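Local coordinates for protein KmHsv2 (Kluyveromyces marxianus, PDB 3VU4) that probably binds phosphoinositides through a seven-bladed beta-propeller of the PROPPIN type, at residues T218-F223 and S253-V258; V266-N271 and E341-Q346. All coordinates share one frame; numbering follows the deposited sequence.

Contact 1: residues T218-F223 and S253-V258. With SO4 (sulfate ion), chain E.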
ATOM      1  N   THR A 218       6.824  12.488  13.710  1.00 58.52           N
ATOM      2  CA  THR A 218       8.258  12.393  13.515  1.00 57.40           C
ATOM      3  C   THR A 218       8.730  10.931  13.559  1.00 54.98           C
ATOM      4  O   THR A 218       9.869  10.622  13.218  1.00 53.10           O
ATOM      5  CB  THR A 218       8.956  13.205  14.614  1.00 58.65           C
ATOM      6  OG1 THR A 218      10.210  12.596  14.960  1.00 62.60           O
ATOM      7  CG2 THR A 218       8.058  13.257  15.850  1.00 58.18           C
ATOM      8  N   ILE A 219       7.826  10.035  13.938  1.00 52.84           N
ATOM      9  CA  ILE A 219       8.162   8.632  14.091  1.00 50.64           C
ATOM     10  C   ILE A 219       7.358   7.622  13.301  1.00 47.51           C
ATOM     11  O   ILE A 219       6.139   7.733  13.190  1.00 50.66           O
ATOM     12  CB  ILE A 219       8.041   8.240  15.575  1.00 52.76           C
ATOM     13  CG1 ILE A 219       8.925   9.142  16.436  1.00 55.56           C
ATOM     14  CG2 ILE A 219       8.437   6.804  15.778  1.00 53.17           C
ATOM     15  CD1 ILE A 219       8.713   8.956  17.944  1.00 58.72           C
ATOM     16  N   ILE A 220       8.072   6.649  12.738  1.00 42.53           N
ATOM     17  CA  ILE A 220       7.467   5.546  12.006  1.00 37.66           C
ATOM     18  C   ILE A 220       7.821   4.293  12.838  1.00 37.69           C
ATOM     19  O   ILE A 220       8.960   4.143  13.293  1.00 37.39           O
ATOM     20  CB  ILE A 220       8.048   5.412  10.585  1.00 35.50           C
ATOM     21  CG1 ILE A 220       7.652   6.626   9.742  1.00 33.69           C
ATOM     22  CG2 ILE A 220       7.527   4.137   9.926  1.00 33.88           C
ATOM     23  CD1 ILE A 220       8.206   6.616   8.327  1.00 26.79           C
ATOM     24  N   ARG A 221       6.846   3.415  13.068  1.00 36.04           N
ATOM     25  CA  ARG A 221       7.082   2.217  13.867  1.00 34.27           C
ATOM     26  C   ARG A 221       6.756   0.919  13.155  1.00 35.63           C
ATOM     27  O   ARG A 221       5.871   0.864  12.295  1.00 36.53           O
ATOM     28  CB  ARG A 221       6.282   2.267  15.172  1.00 30.29           C
ATOM     29  CG  ARG A 221       6.619   3.453  16.051  1.00 30.68           C
ATOM     30  CD  ARG A 221       6.024   3.331  17.449  1.00 29.94           C
ATOM     31  NE  ARG A 221       6.582   4.349  18.333  1.00 33.27           N
ATOM     32  CZ  ARG A 221       5.960   5.473  18.691  1.00 34.99           C
ATOM     33  NH1 ARG A 221       4.731   5.740  18.256  1.00 34.53           N
ATOM     34  NH2 ARG A 221       6.588   6.359  19.452  1.00 33.17           N
ATOM     35  N   VAL A 222       7.482  -0.135  13.521  1.00 34.74           N
ATOM     36  CA  VAL A 222       7.255  -1.438  12.932  1.00 34.51           C
ATOM     37  C   VAL A 222       7.042  -2.439  14.048  1.00 37.17           C
ATOM     38  O   VAL A 222       7.862  -2.525  14.966  1.00 40.11           O
ATOM     39  CB  VAL A 222       8.449  -1.891  12.084  1.00 33.32           C
ATOM     40  CG1 VAL A 222       8.100  -3.188  11.380  1.00 31.55           C
ATOM     41  CG2 VAL A 222       8.818  -0.821  11.076  1.00 29.11           C
ATOM     42  N   PHE A 223       5.943  -3.188  13.970  1.00 38.07           N
ATOM     43  CA  PHE A 223       5.610  -4.195  14.974  1.00 38.54           C
ATOM     44  C   PHE A 223       5.434  -5.567  14.340  1.00 40.50           C
ATOM     45  O   PHE A 223       5.137  -5.669  13.148  1.00 38.24           O
ATOM     46  CB  PHE A 223       4.289  -3.865  15.698  1.00 38.22           C
ATOM     47  CG  PHE A 223       4.218  -2.472  16.281  1.00 38.52           C
ATOM     48  CD1 PHE A 223       3.861  -1.379  15.483  1.00 37.90           C
ATOM     49  CD2 PHE A 223       4.485  -2.253  17.633  1.00 36.83           C
ATOM     50  CE1 PHE A 223       3.768  -0.091  16.024  1.00 36.36           C
ATOM     51  CE2 PHE A 223       4.396  -0.967  18.186  1.00 36.78           C
ATOM     52  CZ  PHE A 223       4.036   0.116  17.379  1.00 37.71           C
ATOM     53  N   SER A 253      12.741  -6.142   3.627  1.00 36.81           N
ATOM     54  CA  SER A 253      13.959  -5.470   4.078  1.00 36.44           C
ATOM     55  C   SER A 253      13.911  -3.939   4.169  1.00 34.97           C
ATOM     56  O   SER A 253      14.456  -3.350   5.094  1.00 33.88           O
ATOM     57  CB  SER A 253      15.123  -5.858   3.161  1.00 35.83           C
ATOM     58  OG  SER A 253      16.215  -4.966   3.340  1.00 41.51           O
ATOM     59  N   LYS A 254      13.294  -3.290   3.191  1.00 36.21           N
ATOM     60  CA  LYS A 254      13.226  -1.838   3.200  1.00 36.34           C
ATOM     61  C   LYS A 254      11.817  -1.296   3.152  1.00 35.68           C
ATOM     62  O   LYS A 254      10.893  -1.930   2.646  1.00 36.20           O
ATOM     63  CB  LYS A 254      14.041  -1.269   2.043  1.00 36.68           C
ATOM     64  CG  LYS A 254      15.518  -1.494   2.220  1.00 39.33           C
ATOM     65  CD  LYS A 254      16.282  -1.201   0.959  1.00 43.85           C
ATOM     66  CE  LYS A 254      17.698  -1.762   1.061  1.00 47.51           C
ATOM     67  NZ  LYS A 254      17.684  -3.248   1.254  1.00 47.80           N
ATOM     68  N   LEU A 255      11.669  -0.106   3.703  1.00 35.20           N
ATOM     69  CA  LEU A 255      10.386   0.563   3.744  1.00 34.92           C
ATOM     70  C   LEU A 255      10.541   1.900   3.008  1.00 35.81           C
ATOM     71  O   LEU A 255      11.438   2.685   3.328  1.00 35.39           O
ATOM     72  CB  LEU A 255      10.005   0.792   5.201  1.00 33.56           C
ATOM     73  CG  LEU A 255       8.606   1.245   5.566  1.00 31.26           C
ATOM     74  CD1 LEU A 255       7.593   0.274   5.006  1.00 34.03           C
ATOM     75  CD2 LEU A 255       8.510   1.318   7.072  1.00 31.22           C
ATOM     76  N   ALA A 256       9.697   2.136   2.003  1.00 35.24           N
ATOM     77  CA  ALA A 256       9.746   3.396   1.255  1.00 34.79           C
ATOM     78  C   ALA A 256       8.599   4.287   1.691  1.00 33.26           C
ATOM     79  O   ALA A 256       7.476   3.822   1.889  1.00 34.25           O
ATOM     80  CB  ALA A 256       9.666   3.149  -0.253  1.00 32.42           C
ATOM     81  N   VAL A 257       8.898   5.565   1.857  1.00 33.14           N
ATOM     82  CA  VAL A 257       7.897   6.543   2.248  1.00 34.12           C
ATOM     83  C   VAL A 257       7.983   7.750   1.314  1.00 35.30           C
ATOM     84  O   VAL A 257       9.079   8.208   0.976  1.00 35.70           O
ATOM     85  CB  VAL A 257       8.121   7.034   3.705  1.00 33.45           C
ATOM     86  CG1 VAL A 257       7.133   8.154   4.052  1.00 31.84           C
ATOM     87  CG2 VAL A 257       7.955   5.884   4.669  1.00 34.24           C
ATOM     88  N   VAL A 258       6.828   8.250   0.886  1.00 35.20           N
ATOM     89  CA  VAL A 258       6.784   9.434   0.041  1.00 34.54           C
ATOM     90  C   VAL A 258       5.981  10.464   0.821  1.00 35.47           C
ATOM     91  O   VAL A 258       4.885  10.160   1.286  1.00 37.61           O
ATOM     92  CB  VAL A 258       6.065   9.170  -1.297  1.00 33.99           C
ATOM     93  CG1 VAL A 258       5.978  10.456  -2.101  1.00 35.15           C
ATOM     94  CG2 VAL A 258       6.808   8.140  -2.091  1.00 36.66           C
TER
HETATM   95  S   SO4 E 403       3.259   9.639  18.191  1.00 59.90           S
HETATM   96  O1  SO4 E 403       3.238   8.374  18.951  1.00 61.71           O
HETATM   97  O2  SO4 E 403       4.107   9.463  16.998  1.00 61.36           O
HETATM   98  O3  SO4 E 403       1.897  10.006  17.760  1.00 62.03           O
HETATM   99  O4  SO4 E 403       3.786  10.709  19.059  1.00 60.81           O
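Strands 219-224 and 254-259, from neighbouring sheets, face each other and run in roughly opposite directions, their closest alpha carbons, those of Ile220 and Val257, lying 9.8 Å apart. No hydrogen bond crosses this gap; branched aliphatic side chains fill it. Ile220 works with both arms. Its CG2, set anti to the backbone N, meets Leu255 CD2 at 4.1 Å, while the extended CG1-CD1 arm brings CD1 to 3.7 Å from Val257 CG2, the two side chains running antiparallel alongside one another. Phe267 of the adjoining strand 263-268 touches both Ile220 and Val257.

The next residue, Arg221, turns its back on this core. Its chain is stretched from CG to NE, and NH1 gives an almost straight hydrogen bond (175°) to sulfate O1, 3.1 Å away at the edge of the guanidinium and in its plane. Ile219 CG2 lies 3.9 Å above the guanidinium plane, toward its rim, and NE forms a salt bridge with Glu233. An alanine here is likely to cost the sulfate its straight NH1 bond and leave the Glu233 carboxylate without this salt-bridge partner. His194, Thr195, Asn196 and Ser214 also bond to the sulfate, which probably came from the crystallisation liquor. The aliphatic packing is an interface between adjacent propeller blades; the sulfate pocket on the other face of strand 219-224 is consistent with a phosphoinositide phosphate site of a PROPPIN.

Contact 2: residues V266-N271 and E341-Q346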
ATOM      1  N   VAL A 266      13.840   5.961   2.195  1.00 35.10           N
ATOM      2  CA  VAL A 266      13.908   4.525   2.379  1.00 33.92           C
ATOM      3  C   VAL A 266      14.471   4.233   3.755  1.00 34.59           C
ATOM      4  O   VAL A 266      15.504   4.782   4.134  1.00 35.00           O
ATOM      5  CB  VAL A 266      14.806   3.860   1.327  1.00 33.57           C
ATOM      6  CG1 VAL A 266      14.996   2.387   1.667  1.00 29.60           C
ATOM      7  CG2 VAL A 266      14.186   4.019  -0.059  1.00 29.87           C
ATOM      8  N   PHE A 267      13.768   3.393   4.510  1.00 34.42           N
ATOM      9  CA  PHE A 267      14.203   2.998   5.848  1.00 35.20           C
ATOM     10  C   PHE A 267      14.562   1.516   5.791  1.00 36.43           C
ATOM     11  O   PHE A 267      13.958   0.743   5.034  1.00 37.58           O
ATOM     12  CB  PHE A 267      13.090   3.247   6.867  1.00 31.88           C
ATOM     13  CG  PHE A 267      12.746   4.691   7.030  1.00 31.25           C
ATOM     14  CD1 PHE A 267      13.477   5.497   7.885  1.00 31.80           C
ATOM     15  CD2 PHE A 267      11.703   5.259   6.299  1.00 31.40           C
ATOM     16  CE1 PHE A 267      13.178   6.861   8.015  1.00 32.88           C
ATOM     17  CE2 PHE A 267      11.400   6.607   6.420  1.00 30.34           C
ATOM     18  CZ  PHE A 267      12.136   7.412   7.278  1.00 30.18           C
ATOM     19  N   GLU A 268      15.540   1.116   6.589  1.00 36.40           N
ATOM     20  CA  GLU A 268      15.980  -0.271   6.574  1.00 37.39           C
ATOM     21  C   GLU A 268      15.552  -1.086   7.790  1.00 37.03           C
ATOM     22  O   GLU A 268      15.935  -0.766   8.917  1.00 36.96           O
ATOM     23  CB  GLU A 268      17.506  -0.299   6.427  1.00 38.01           C
ATOM     24  CG  GLU A 268      18.157  -1.671   6.588  1.00 41.42           C
ATOM     25  CD  GLU A 268      19.667  -1.607   6.421  1.00 43.08           C
ATOM     26  OE1 GLU A 268      20.143  -1.596   5.265  1.00 44.78           O
ATOM     27  OE2 GLU A 268      20.379  -1.547   7.448  1.00 44.17           O
ATOM     28  N   ILE A 269      14.757  -2.133   7.560  1.00 36.54           N
ATOM     29  CA  ILE A 269      14.309  -3.016   8.641  1.00 38.45           C
ATOM     30  C   ILE A 269      15.415  -4.045   8.963  1.00 38.97           C
ATOM     31  O   ILE A 269      15.702  -4.336  10.130  1.00 39.02           O
ATOM     32  CB  ILE A 269      12.987  -3.737   8.271  1.00 39.28           C
ATOM     33  CG1 ILE A 269      11.800  -2.784   8.480  1.00 41.93           C
ATOM     34  CG2 ILE A 269      12.801  -4.985   9.125  1.00 39.48           C
ATOM     35  CD1 ILE A 269      11.709  -1.654   7.470  1.00 41.65           C
ATOM     36  N   PHE A 270      16.027  -4.602   7.927  1.00 38.14           N
ATOM     37  CA  PHE A 270      17.135  -5.530   8.121  1.00 39.94           C
ATOM     38  C   PHE A 270      18.017  -5.467   6.883  1.00 40.71           C
ATOM     39  O   PHE A 270      17.519  -5.210   5.783  1.00 40.04           O
ATOM     40  CB  PHE A 270      16.635  -6.959   8.406  1.00 38.15           C
ATOM     41  CG  PHE A 270      16.049  -7.679   7.218  1.00 35.77           C
ATOM     42  CD1 PHE A 270      16.876  -8.249   6.251  1.00 34.06           C
ATOM     43  CD2 PHE A 270      14.665  -7.850   7.104  1.00 34.57           C
ATOM     44  CE1 PHE A 270      16.342  -8.986   5.187  1.00 31.58           C
ATOM     45  CE2 PHE A 270      14.119  -8.584   6.047  1.00 33.32           C
ATOM     46  CZ  PHE A 270      14.964  -9.154   5.086  1.00 33.58           C
ATOM     47  N   ASN A 271      19.324  -5.662   7.060  1.00 41.38           N
ATOM     48  CA  ASN A 271      20.230  -5.591   5.927  1.00 41.83           C
ATOM     49  C   ASN A 271      20.015  -6.742   4.950  1.00 44.71           C
ATOM     50  O   ASN A 271      20.051  -7.912   5.306  1.00 44.09           O
ATOM     51  CB  ASN A 271      21.679  -5.531   6.376  1.00 39.15           C
ATOM     52  CG  ASN A 271      22.601  -5.170   5.240  1.00 39.50           C
ATOM     53  OD1 ASN A 271      22.715  -5.918   4.272  1.00 39.26           O
ATOM     54  ND2 ASN A 271      23.250  -4.008   5.334  1.00 36.77           N
ATOM     55  N   GLU A 341      29.901   4.938   0.268  1.00 53.26           N
ATOM     56  CA  GLU A 341      29.376   4.309   1.479  1.00 52.67           C
ATOM     57  C   GLU A 341      28.001   4.930   1.768  1.00 50.84           C
ATOM     58  O   GLU A 341      27.682   5.293   2.905  1.00 50.78           O
ATOM     59  CB  GLU A 341      30.329   4.545   2.667  1.00 52.62           C
ATOM     60  CG  GLU A 341      31.608   3.715   2.653  1.00 51.05           C
ATOM     61  CD  GLU A 341      31.347   2.220   2.779  1.00 52.33           C
ATOM     62  OE1 GLU A 341      30.223   1.837   3.180  1.00 52.79           O
ATOM     63  OE2 GLU A 341      32.268   1.425   2.489  1.00 51.30           O
ATOM     64  N   ARG A 342      27.184   5.037   0.727  1.00 47.87           N
ATOM     65  CA  ARG A 342      25.874   5.648   0.858  1.00 45.73           C
ATOM     66  C   ARG A 342      24.886   5.101  -0.177  1.00 44.60           C
ATOM     67  O   ARG A 342      25.260   4.798  -1.307  1.00 44.92           O
ATOM     68  CB  ARG A 342      26.031   7.159   0.697  1.00 42.48           C
ATOM     69  CG  ARG A 342      25.067   7.978   1.517  1.00 48.81           C
ATOM     70  CD  ARG A 342      25.793   8.885   2.512  1.00 45.75           C
ATOM     71  NE  ARG A 342      26.575   8.104   3.460  1.00 50.11           N
ATOM     72  CZ  ARG A 342      27.351   8.616   4.411  1.00 47.98           C
ATOM     73  NH1 ARG A 342      27.464   9.923   4.570  1.00 47.07           N
ATOM     74  NH2 ARG A 342      28.039   7.807   5.193  1.00 49.41           N
ATOM     75  N   TRP A 343      23.626   4.955   0.217  1.00 44.31           N
ATOM     76  CA  TRP A 343      22.595   4.466  -0.699  1.00 42.82           C
ATOM     77  C   TRP A 343      22.113   5.603  -1.582  1.00 42.81           C
ATOM     78  O   TRP A 343      22.002   6.741  -1.129  1.00 43.26           O
ATOM     79  CB  TRP A 343      21.393   3.939   0.057  1.00 41.19           C
ATOM     80  CG  TRP A 343      21.610   2.648   0.739  1.00 41.93           C
ATOM     81  CD1 TRP A 343      22.097   2.452   1.997  1.00 40.19           C
ATOM     82  CD2 TRP A 343      21.301   1.351   0.218  1.00 42.68           C
ATOM     83  NE1 TRP A 343      22.102   1.114   2.295  1.00 41.41           N
ATOM     84  CE2 TRP A 343      21.618   0.412   1.219  1.00 42.12           C
ATOM     85  CE3 TRP A 343      20.779   0.890  -1.003  1.00 41.68           C
ATOM     86  CZ2 TRP A 343      21.435  -0.961   1.044  1.00 42.52           C
ATOM     87  CZ3 TRP A 343      20.594  -0.477  -1.181  1.00 42.40           C
ATOM     88  CH2 TRP A 343      20.920  -1.386  -0.161  1.00 42.82           C
ATOM     89  N   LEU A 344      21.822   5.295  -2.837  1.00 42.59           N
ATOM     90  CA  LEU A 344      21.342   6.311  -3.763  1.00 42.79           C
ATOM     91  C   LEU A 344      20.113   5.803  -4.491  1.00 41.71           C
ATOM     92  O   LEU A 344      19.926   4.601  -4.665  1.00 41.32           O
ATOM     93  CB  LEU A 344      22.425   6.663  -4.785  1.00 43.99           C
ATOM     94  CG  LEU A 344      23.758   7.145  -4.206  1.00 47.87           C
ATOM     95  CD1 LEU A 344      24.781   7.228  -5.325  1.00 48.35           C
ATOM     96  CD2 LEU A 344      23.585   8.498  -3.510  1.00 47.20           C
ATOM     97  N   ILE A 345      19.267   6.730  -4.905  1.00 40.83           N
ATOM     98  CA  ILE A 345      18.064   6.379  -5.628  1.00 39.49           C
ATOM     99  C   ILE A 345      18.201   6.964  -7.021  1.00 40.78           C
ATOM    100  O   ILE A 345      18.558   8.132  -7.180  1.00 42.91           O
ATOM    101  CB  ILE A 345      16.820   6.959  -4.934  1.00 37.04           C
ATOM    102  CG1 ILE A 345      16.591   6.225  -3.610  1.00 35.34           C
ATOM    103  CG2 ILE A 345      15.601   6.818  -5.838  1.00 37.45           C
ATOM    104  CD1 ILE A 345      15.544   6.852  -2.716  1.00 34.84           C
ATOM    105  N   GLN A 346      17.950   6.150  -8.035  1.00 39.34           N
ATOM    106  CA  GLN A 346      18.045   6.638  -9.397  1.00 40.74           C
ATOM    107  C   GLN A 346      16.756   6.309 -10.144  1.00 40.09           C
ATOM    108  O   GLN A 346      16.125   5.285  -9.885  1.00 39.87           O
ATOM    109  CB  GLN A 346      19.252   6.001 -10.098  1.00 41.87           C
ATOM    110  CG  GLN A 346      19.192   4.479 -10.178  1.00 49.59           C
ATOM    111  CD  GLN A 346      20.500   3.855 -10.654  1.00 53.34           C
ATOM    112  OE1 GLN A 346      21.546   3.997 -10.007  1.00 55.60           O
ATOM    113  NE2 GLN A 346      20.448   3.160 -11.787  1.00 53.35           N
TER
HETATM  114  O   HOH W   1      22.309  -0.475   4.603  1.00 40.81           O
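Val266 and Ile345 form the apolar pair of this contact, Glu268 and Trp343 are joined through water, and no direct hydrogen bond links the two segments. On the apolar side, Val266 CG2 meets Ile345 CD1 at 4.1 Å. CG1 of Ile345 stands anti to its own carbonyl carbon (chi1 -70°), and the extended arm beyond it carries CD1 across to the valine, the two side chains meeting at a slant. Cys296 of the outer strand 296-299 touches Val266, Trp343 and Ile345, so it packs into the same seam.

The polar side runs through one water molecule. Trp343 NE1 donates to it at 2.8 Å, the water lying at the edge of the indole and in the ring plane; the water in turn donates to Glu268 OE1 at 2.5 Å. Glu268 reaches that point with a fully stretched chain (chi1 172°, chi2 180°), and its OE2 accepts a hydrogen bond from Gln290. The indole itself meets Phe336 edge to face.

Within Glu341-Gln346, Arg342 NE bonds back to Glu341 O at 3.1 Å, the donor standing above the carbonyl plane, at a G1 beta bulge opposite Asp337.

Between the blade of strands 243-248 to 296-299 and that of strands 310-313 to 342-352, then, water bridges the buried Glu268, both of whose carboxylate oxygens accept hydrogen bonds, to the Trp343 N-H, while the aliphatic end rests on apolar contact.

How the contacts relate
From the N terminus, the chain lays down strand 219-224, finishes that blade with strand 230-235, starts the next with strand 243-248 and closes contact 1 on arriving at strand 254-259. A short turn leads into strand 263-268, where contact 2 opens; it closes only after strands 296-299, 310-313, 318-323 and 328-337, a loop of 69 residues. The contacts are thus in series, neither nested nor crossed. Their shared blade joins them: Leu255 O probably bonds to Phe267 N at 2.7 Å, and Lys254 CE packs on Trp343 CH2 at 3.5 Å. Together they tie three successive propeller blades.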